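Local coordinates for endo-n-acetyl-beta-d-glucosaminidase (Hypocrea jecorina, PDB 4AC1), which probably hydrolyses the chitobiose core of N-linked glycans, as a family 18 glycoside hydrolase responsible for deglycosylating the fungus's own cellulases, at residues A113-Q118 with A144-D149; T188-G193 with D204-N209; G195-T200 with V216-L221. All coordinates share one frame; numbering follows the deposited sequence.

All three contacts belong to one family 18 (beta/alpha)8 barrel and sit in different parts of its wall. Contact 1 comes first along the chain and joins two successive outer helices, 100-116 and 132-146. Contacts 2 and 3 lie across the chain's centre, each about 29 Å from contact 1 between centres. Those two have centres only 7 Å apart and interlock, their segments alternating along the chain around strand 185-189, helix 201-208 and strand 216-221. T188 O and G219 N, 2.7 Å apart, probably pair between the neighbouring parallel strands. Contact 1 ties outer helices, whereas contacts 2 and 3 pack one beta-alpha-beta unit, with 188-193 running on to the probable substrate side.

Contact 1: A113-Q118 with A144-D149; sequences AIVNFQ and ADFGPD. With ZN (zinc ion), chain M.
I114 turns its CG2 anti to the backbone N, while F146 sets CG anti to its carbonyl carbon (chi1 -71°), and these torsions bring the isoleucine branch and the phenylalanine ring together. I114 CG2 lies 3.5 Å from F146 CE1 and nearly as close to CZ, approaching the ring obliquely. The other branch of I114 reaches the far side of the ring rim, its CD1 4.0 Å from F146 CE2. V115 instead offers CG2 to the ring edge, near its plane, at 3.8 Å from F146 CE1. No hydrogen bond crosses; the ring is held by apolar contact alone between these segments, and F150 stacks on it from outside them. I114 is buried and V115 is exposed, so the contact runs from the interior to the surface. Both helices finish here: Q118, with positive phi (57°), is the C-prime residue of a Schellman motif, and G147 leaves the other helix with positive phi as well. A little farther on, D149 grips a zinc ion with both carboxylate oxygens, OD1 and OD2 each at 2.3 Å. The packing joins consecutive outer helices, 100-116 and 132-146, of the family 18 (beta/alpha)8 barrel.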
# COMPACT_ATOMS: atom_id res chain seq x y z
N ALA A 113 14.86 3.63 9.20
CA ALA A 113 14.17 2.34 9.14
C ALA A 113 14.20 1.79 7.72
O ALA A 113 14.45 0.60 7.50
CB ALA A 113 12.75 2.47 9.65
N ILE A 114 13.98 2.66 6.74
CA ILE A 114 14.06 2.25 5.35
C ILE A 114 15.45 1.65 5.02
O ILE A 114 15.55 0.61 4.35
CB ILE A 114 13.73 3.43 4.41
CG1 ILE A 114 12.25 3.80 4.53
CG2 ILE A 114 14.11 3.09 2.98
CD1 ILE A 114 11.92 5.19 4.04
N VAL A 115 16.51 2.31 5.49
CA VAL A 115 17.88 1.83 5.26
C VAL A 115 18.12 0.53 6.03
O VAL A 115 18.60 -0.46 5.44
CB VAL A 115 18.92 2.89 5.67
CG1 VAL A 115 20.33 2.31 5.68
CG2 VAL A 115 18.85 4.08 4.74
N ASN A 116 17.78 0.53 7.31
CA ASN A 116 18.10 -0.61 8.18
C ASN A 116 17.39 -1.90 7.78
O ASN A 116 17.93 -3.00 7.95
CB ASN A 116 17.84 -0.29 9.65
CG ASN A 116 18.81 0.74 10.21
OD1 ASN A 116 19.94 0.87 9.75
ND2 ASN A 116 18.36 1.48 11.21
N PHE A 117 16.17 -1.77 7.26
CA PHE A 117 15.36 -2.95 6.92
C PHE A 117 15.33 -3.20 5.43
O PHE A 117 14.63 -4.09 4.95
CB PHE A 117 14.01 -2.87 7.63
CG PHE A 117 14.18 -2.88 9.11
CD1 PHE A 117 14.46 -4.07 9.78
CD2 PHE A 117 14.22 -1.69 9.83
CE1 PHE A 117 14.72 -4.08 11.15
CE2 PHE A 117 14.47 -1.70 11.20
CZ PHE A 117 14.72 -2.90 11.85
N GLN A 118 16.15 -2.43 4.72
CA GLN A 118 16.45 -2.64 3.31
C GLN A 118 15.18 -2.64 2.45
O GLN A 118 15.01 -3.45 1.53
CB GLN A 118 17.32 -3.90 3.12
CG GLN A 118 18.66 -3.78 3.86
CD GLN A 118 19.56 -5.00 3.75
OE1 GLN A 118 19.10 -6.13 3.63
NE2 GLN A 118 20.86 -4.77 3.82
N ALA A 144 14.37 12.96 -2.70
CA ALA A 144 15.71 13.54 -2.65
C ALA A 144 16.73 12.59 -2.03
O ALA A 144 17.81 12.40 -2.58
CB ALA A 144 15.70 14.90 -1.91
N ASP A 145 16.37 11.98 -0.91
CA ASP A 145 17.30 11.12 -0.17
C ASP A 145 17.51 9.73 -0.76
O ASP A 145 18.60 9.17 -0.65
CB ASP A 145 16.87 10.97 1.29
CG ASP A 145 16.98 12.26 2.07
OD1 ASP A 145 17.52 13.26 1.55
OD2 ASP A 145 16.55 12.26 3.23
N PHE A 146 16.46 9.17 -1.35
CA PHE A 146 16.50 7.77 -1.79
C PHE A 146 16.63 7.56 -3.29
O PHE A 146 16.77 6.41 -3.74
CB PHE A 146 15.33 6.97 -1.20
CG PHE A 146 15.47 6.72 0.27
CD1 PHE A 146 16.29 5.72 0.75
CD2 PHE A 146 14.80 7.53 1.17
CE1 PHE A 146 16.43 5.51 2.11
CE2 PHE A 146 14.92 7.32 2.54
CZ PHE A 146 15.75 6.31 3.01
N GLY A 147 16.60 8.63 -4.08
CA GLY A 147 16.78 8.50 -5.52
C GLY A 147 15.50 8.22 -6.29
O GLY A 147 14.42 8.00 -5.71
N PRO A 148 15.61 8.24 -7.62
CA PRO A 148 14.45 8.19 -8.48
C PRO A 148 13.82 6.80 -8.58
O PRO A 148 12.67 6.71 -9.00
CB PRO A 148 15.01 8.62 -9.85
CG PRO A 148 16.47 8.28 -9.77
CD PRO A 148 16.85 8.54 -8.36
N ASP A 149 14.55 5.74 -8.22
CA ASP A 149 14.07 4.37 -8.38
C ASP A 149 13.49 3.78 -7.08
O ASP A 149 12.92 2.70 -7.12
CB ASP A 149 15.16 3.45 -8.97
CG ASP A 149 15.47 3.78 -10.42
OD1 ASP A 149 14.80 3.24 -11.32
OD2 ASP A 149 16.41 4.56 -10.67
ZN ZN M . 15.94 4.49 -12.90
O HOH W 1 15.17 3.00 -14.31

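Contact 2: T188-G193 with D204-N209; sequences TQFYSG and DRIVAN. With ZN (zinc ion), chain I; ACT (acetate ion), chain D.
I206 points its CD1 methyl at F190 and T188, and that methyl carries the whole packed part of the contact. I206 CD1 comes within 3.7 Å of F190 CZ, approaching the ring obliquely, and T188 CG2 meets the same methyl tip to tip at 4.1 Å. The threonine can do this because its CG2 stands anti to the backbone N, while OG1 turns aside to a weak bond with Y186 O. All three residues are buried, and V216 closes against both T188 and I206, tying together the beta-alpha-beta unit of strand 185-189, helix 201-208 and strand 216-221. The far side of the helix and its end are the loose part: R205, next to I206, is exposed and salt-bridged to D202 and E162, and N209, just past the last turn, binds a zinc ion through OD1 at 2.1 Å, in a shell completed by D163 and four waters. Away from the helix, the same strand segment is polar. F190 centres an inverse gamma turn, and Y191 follows with CG between its backbone N and carbonyl carbon (chi1 45°), one ring face resting on Q189 CB. Y191 OH donates to the acetate O at 2.6 Å, close to the ring plane. Q189 OE1 lies 3.1 Å from that same oxygen and joins E127 on a second zinc, while Q189 NE2 is held by A155 O. With an alanine here, that zinc would probably keep E127 as its one remaining protein ligand and A155 O would lose its donor. Because E127 ends the family 18 DxDxE signature, Y191, Q189 and the acetate probably lie in the substrate-binding site at the C-terminal ends of the barrel strands, the acetate oxygen perhaps standing where a polar substrate group would.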
# COMPACT_ATOMS: atom_id res chain seq x y z
N THR A 188 -5.33 2.60 -4.36
CA THR A 188 -6.59 3.34 -4.23
C THR A 188 -7.64 2.47 -3.54
O THR A 188 -7.94 1.36 -4.00
CB THR A 188 -7.04 3.89 -5.59
OG1 THR A 188 -5.99 4.69 -6.16
CG2 THR A 188 -8.24 4.79 -5.46
N GLN A 189 -8.16 2.96 -2.42
CA GLN A 189 -9.03 2.13 -1.58
C GLN A 189 -10.48 2.18 -2.06
O GLN A 189 -11.22 3.13 -1.74
CB GLN A 189 -8.91 2.54 -0.11
CG GLN A 189 -7.46 2.72 0.37
CD GLN A 189 -7.34 2.85 1.87
OE1 GLN A 189 -8.03 2.15 2.61
NE2 GLN A 189 -6.47 3.73 2.34
N PHE A 190 -10.88 1.18 -2.85
CA PHE A 190 -12.26 1.01 -3.31
C PHE A 190 -13.06 0.17 -2.30
O PHE A 190 -13.53 -0.94 -2.60
CB PHE A 190 -12.32 0.35 -4.70
CG PHE A 190 -11.78 1.21 -5.83
CD1 PHE A 190 -10.41 1.24 -6.11
CD2 PHE A 190 -12.64 1.96 -6.62
CE1 PHE A 190 -9.91 2.01 -7.15
CE2 PHE A 190 -12.15 2.74 -7.67
CZ PHE A 190 -10.78 2.76 -7.94
N TYR A 191 -13.19 0.71 -1.10
CA TYR A 191 -13.90 0.03 -0.02
C TYR A 191 -14.19 1.03 1.10
O TYR A 191 -13.84 2.21 0.98
CB TYR A 191 -13.15 -1.21 0.48
CG TYR A 191 -11.66 -1.07 0.72
CD1 TYR A 191 -11.15 -0.67 1.96
CD2 TYR A 191 -10.74 -1.47 -0.27
CE1 TYR A 191 -9.76 -0.60 2.20
CE2 TYR A 191 -9.37 -1.42 -0.04
CZ TYR A 191 -8.88 -0.98 1.18
OH TYR A 191 -7.51 -0.95 1.36
N SER A 192 -14.86 0.56 2.15
CA SER A 192 -15.21 1.36 3.33
C SER A 192 -16.19 2.49 3.02
O SER A 192 -16.39 3.39 3.83
CB SER A 192 -13.96 1.91 4.02
OG SER A 192 -13.17 0.82 4.46
N GLY A 193 -16.84 2.40 1.86
CA GLY A 193 -17.83 3.39 1.45
C GLY A 193 -17.31 4.36 0.42
O GLY A 193 -18.08 5.07 -0.21
N ASP A 204 -13.19 4.98 -13.80
CA ASP A 204 -13.27 5.90 -14.94
C ASP A 204 -13.33 7.37 -14.50
O ASP A 204 -12.72 8.24 -15.13
CB ASP A 204 -14.50 5.61 -15.82
CG ASP A 204 -14.41 4.31 -16.63
OD1 ASP A 204 -13.31 3.76 -16.87
OD2 ASP A 204 -15.48 3.83 -17.05
N ARG A 205 -14.08 7.65 -13.44
CA ARG A 205 -14.17 9.01 -12.91
C ARG A 205 -12.80 9.51 -12.40
O ARG A 205 -12.42 10.67 -12.60
CB ARG A 205 -15.24 9.08 -11.81
CG ARG A 205 -15.66 10.49 -11.42
CD ARG A 205 -16.80 10.49 -10.39
NE ARG A 205 -18.00 9.82 -10.88
CZ ARG A 205 -18.44 8.63 -10.49
NH1 ARG A 205 -17.78 7.92 -9.58
NH2 ARG A 205 -19.54 8.13 -11.03
N ILE A 206 -12.07 8.61 -11.75
CA ILE A 206 -10.74 8.95 -11.25
C ILE A 206 -9.80 9.28 -12.43
O ILE A 206 -9.08 10.28 -12.40
CB ILE A 206 -10.19 7.79 -10.40
CG1 ILE A 206 -10.92 7.73 -9.05
CG2 ILE A 206 -8.69 7.94 -10.21
CD1 ILE A 206 -10.75 6.42 -8.29
N VAL A 207 -9.85 8.46 -13.47
CA VAL A 207 -9.02 8.70 -14.66
C VAL A 207 -9.37 10.05 -15.30
O VAL A 207 -8.47 10.82 -15.68
CB VAL A 207 -9.11 7.54 -15.68
CG1 VAL A 207 -8.43 7.93 -17.00
CG2 VAL A 207 -8.49 6.28 -15.10
N ALA A 208 -10.66 10.34 -15.38
CA ALA A 208 -11.14 11.61 -15.94
C ALA A 208 -10.75 12.82 -15.09
O ALA A 208 -10.73 13.94 -15.57
CB ALA A 208 -12.65 11.56 -16.15
N ASN A 209 -10.43 12.58 -13.81
CA ASN A 209 -9.98 13.62 -12.89
C ASN A 209 -8.45 13.81 -12.89
O ASN A 209 -7.91 14.49 -12.02
CB ASN A 209 -10.49 13.35 -11.46
CG ASN A 209 -10.60 14.62 -10.63
OD1 ASN A 209 -10.92 15.69 -11.17
ND2 ASN A 209 -10.35 14.51 -9.33
ZN ZN I . -11.87 17.45 -10.61
C ACT D . -5.47 0.48 3.62
O ACT D . -6.47 -0.28 3.67
OXT ACT D . -5.39 1.34 4.52
CH3 ACT D . -4.47 0.35 2.53
O HOH W 2 -12.76 19.28 -10.34
O HOH W 3 -10.22 18.07 -9.71
O HOH W 4 -13.62 16.90 -11.79
O HOH W 5 -11.16 18.17 -12.26

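Contact 3: G195-T200 with V216-L221; sequences GSMADT and VVAGQL
This is a buried, mainly apolar contact in which M197, on the loop between strand 185-189 and helix 201-208, folds down on the barrel strand 216-221 at A218 and Q220. The methionine bends twice, at chi2 (-62°) and again at chi3 (-70°), which curls its end back over A218. M197 CE then rests 3.6 Å from A218 CB, with SD almost as near. Nearer its backbone, M197 CG lies 3.5 Å from Q220 NE2, the two side chains crossing at about a right angle. The whole belongs to the family 18 (beta/alpha)8 barrel: A218 sits on one of the parallel strands, bonded through its backbone to strand 251-255, and the loop lies outside the sheet, where L242 of helix 232-246 and F190 also press on the methionine. Q220, bent at chi2, turns its amide back along its own strand. Q220 NE2 donates to G219 O at 3.0 Å, coming from 36° above that carbonyl's plane, and gives a second bond to a water 3.0 Å away. The same water accepts from M197 N at 2.9 Å, bridging loop and strand where no direct hydrogen bond passes between them. Within the loop, S196 OG accepts from A198 N at 3.0 Å, an ST turn, and M197 O is bound by T238 OG1 of helix 232-246.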
# COMPACT_ATOMS: atom_id res chain seq x y z
N GLY A 195 -15.54 3.90 -2.48
CA GLY A 195 -15.53 3.53 -3.90
C GLY A 195 -15.86 2.08 -4.11
O GLY A 195 -15.86 1.29 -3.17
N SER A 196 -16.11 1.72 -5.36
CA SER A 196 -16.48 0.35 -5.69
C SER A 196 -15.87 -0.11 -7.00
O SER A 196 -15.89 0.62 -8.00
CB SER A 196 -17.99 0.20 -5.75
OG SER A 196 -18.34 -1.11 -6.17
N MET A 197 -15.34 -1.33 -6.98
CA MET A 197 -14.89 -2.01 -8.20
C MET A 197 -15.95 -2.93 -8.80
O MET A 197 -15.64 -3.73 -9.68
CB MET A 197 -13.57 -2.76 -7.97
CG MET A 197 -12.34 -1.86 -7.84
SD MET A 197 -11.98 -0.88 -9.33
CE MET A 197 -11.44 -2.15 -10.45
N ALA A 198 -17.21 -2.80 -8.36
CA ALA A 198 -18.31 -3.63 -8.90
C ALA A 198 -18.72 -3.21 -10.32
O ALA A 198 -19.35 -3.99 -11.04
CB ALA A 198 -19.51 -3.65 -7.96
N ASP A 199 -18.40 -1.98 -10.71
CA ASP A 199 -18.45 -1.55 -12.12
C ASP A 199 -17.32 -0.56 -12.38
O ASP A 199 -16.57 -0.20 -11.46
CB ASP A 199 -19.84 -0.98 -12.51
CG ASP A 199 -20.23 0.26 -11.72
OD1 ASP A 199 -19.37 1.13 -11.44
OD2 ASP A 199 -21.44 0.39 -11.43
N THR A 200 -17.18 -0.13 -13.62
CA THR A 200 -16.07 0.73 -14.01
C THR A 200 -16.23 2.20 -13.65
O THR A 200 -15.30 2.98 -13.85
CB THR A 200 -15.88 0.69 -15.53
OG1 THR A 200 -17.08 1.14 -16.17
CG2 THR A 200 -15.53 -0.70 -16.00
N VAL A 216 -3.16 4.18 -11.08
CA VAL A 216 -4.31 3.86 -10.22
C VAL A 216 -4.42 2.35 -10.04
O VAL A 216 -4.85 1.62 -10.94
CB VAL A 216 -5.63 4.46 -10.77
CG1 VAL A 216 -6.76 4.19 -9.80
CG2 VAL A 216 -5.48 5.96 -10.99
N VAL A 217 -3.95 1.88 -8.89
CA VAL A 217 -4.09 0.49 -8.47
C VAL A 217 -5.43 0.34 -7.76
O VAL A 217 -5.78 1.12 -6.87
CB VAL A 217 -2.92 0.09 -7.53
CG1 VAL A 217 -3.21 -1.18 -6.78
CG2 VAL A 217 -1.65 -0.08 -8.34
N ALA A 218 -6.19 -0.65 -8.22
CA ALA A 218 -7.51 -0.97 -7.64
C ALA A 218 -7.39 -1.74 -6.34
O ALA A 218 -7.14 -2.95 -6.33
CB ALA A 218 -8.34 -1.72 -8.63
N GLY A 219 -7.56 -1.03 -5.23
CA GLY A 219 -7.50 -1.64 -3.92
C GLY A 219 -8.76 -2.39 -3.56
O GLY A 219 -9.88 -1.91 -3.82
N GLN A 220 -8.56 -3.54 -2.94
CA GLN A 220 -9.63 -4.47 -2.57
C GLN A 220 -9.44 -5.05 -1.18
O GLN A 220 -8.33 -5.44 -0.80
CB GLN A 220 -9.65 -5.64 -3.57
CG GLN A 220 -10.09 -5.24 -4.97
CD GLN A 220 -11.58 -5.02 -5.03
OE1 GLN A 220 -12.34 -5.97 -5.21
NE2 GLN A 220 -12.00 -3.77 -4.88
N LEU A 221 -10.53 -5.13 -0.43
CA LEU A 221 -10.54 -5.97 0.75
C LEU A 221 -10.44 -7.44 0.33
O LEU A 221 -11.10 -7.86 -0.62
CB LEU A 221 -11.81 -5.75 1.57
CG LEU A 221 -11.99 -4.38 2.23
CD1 LEU A 221 -13.33 -4.32 2.93
CD2 LEU A 221 -10.87 -4.07 3.21
O HOH W 6 -14.72 -2.58 -4.44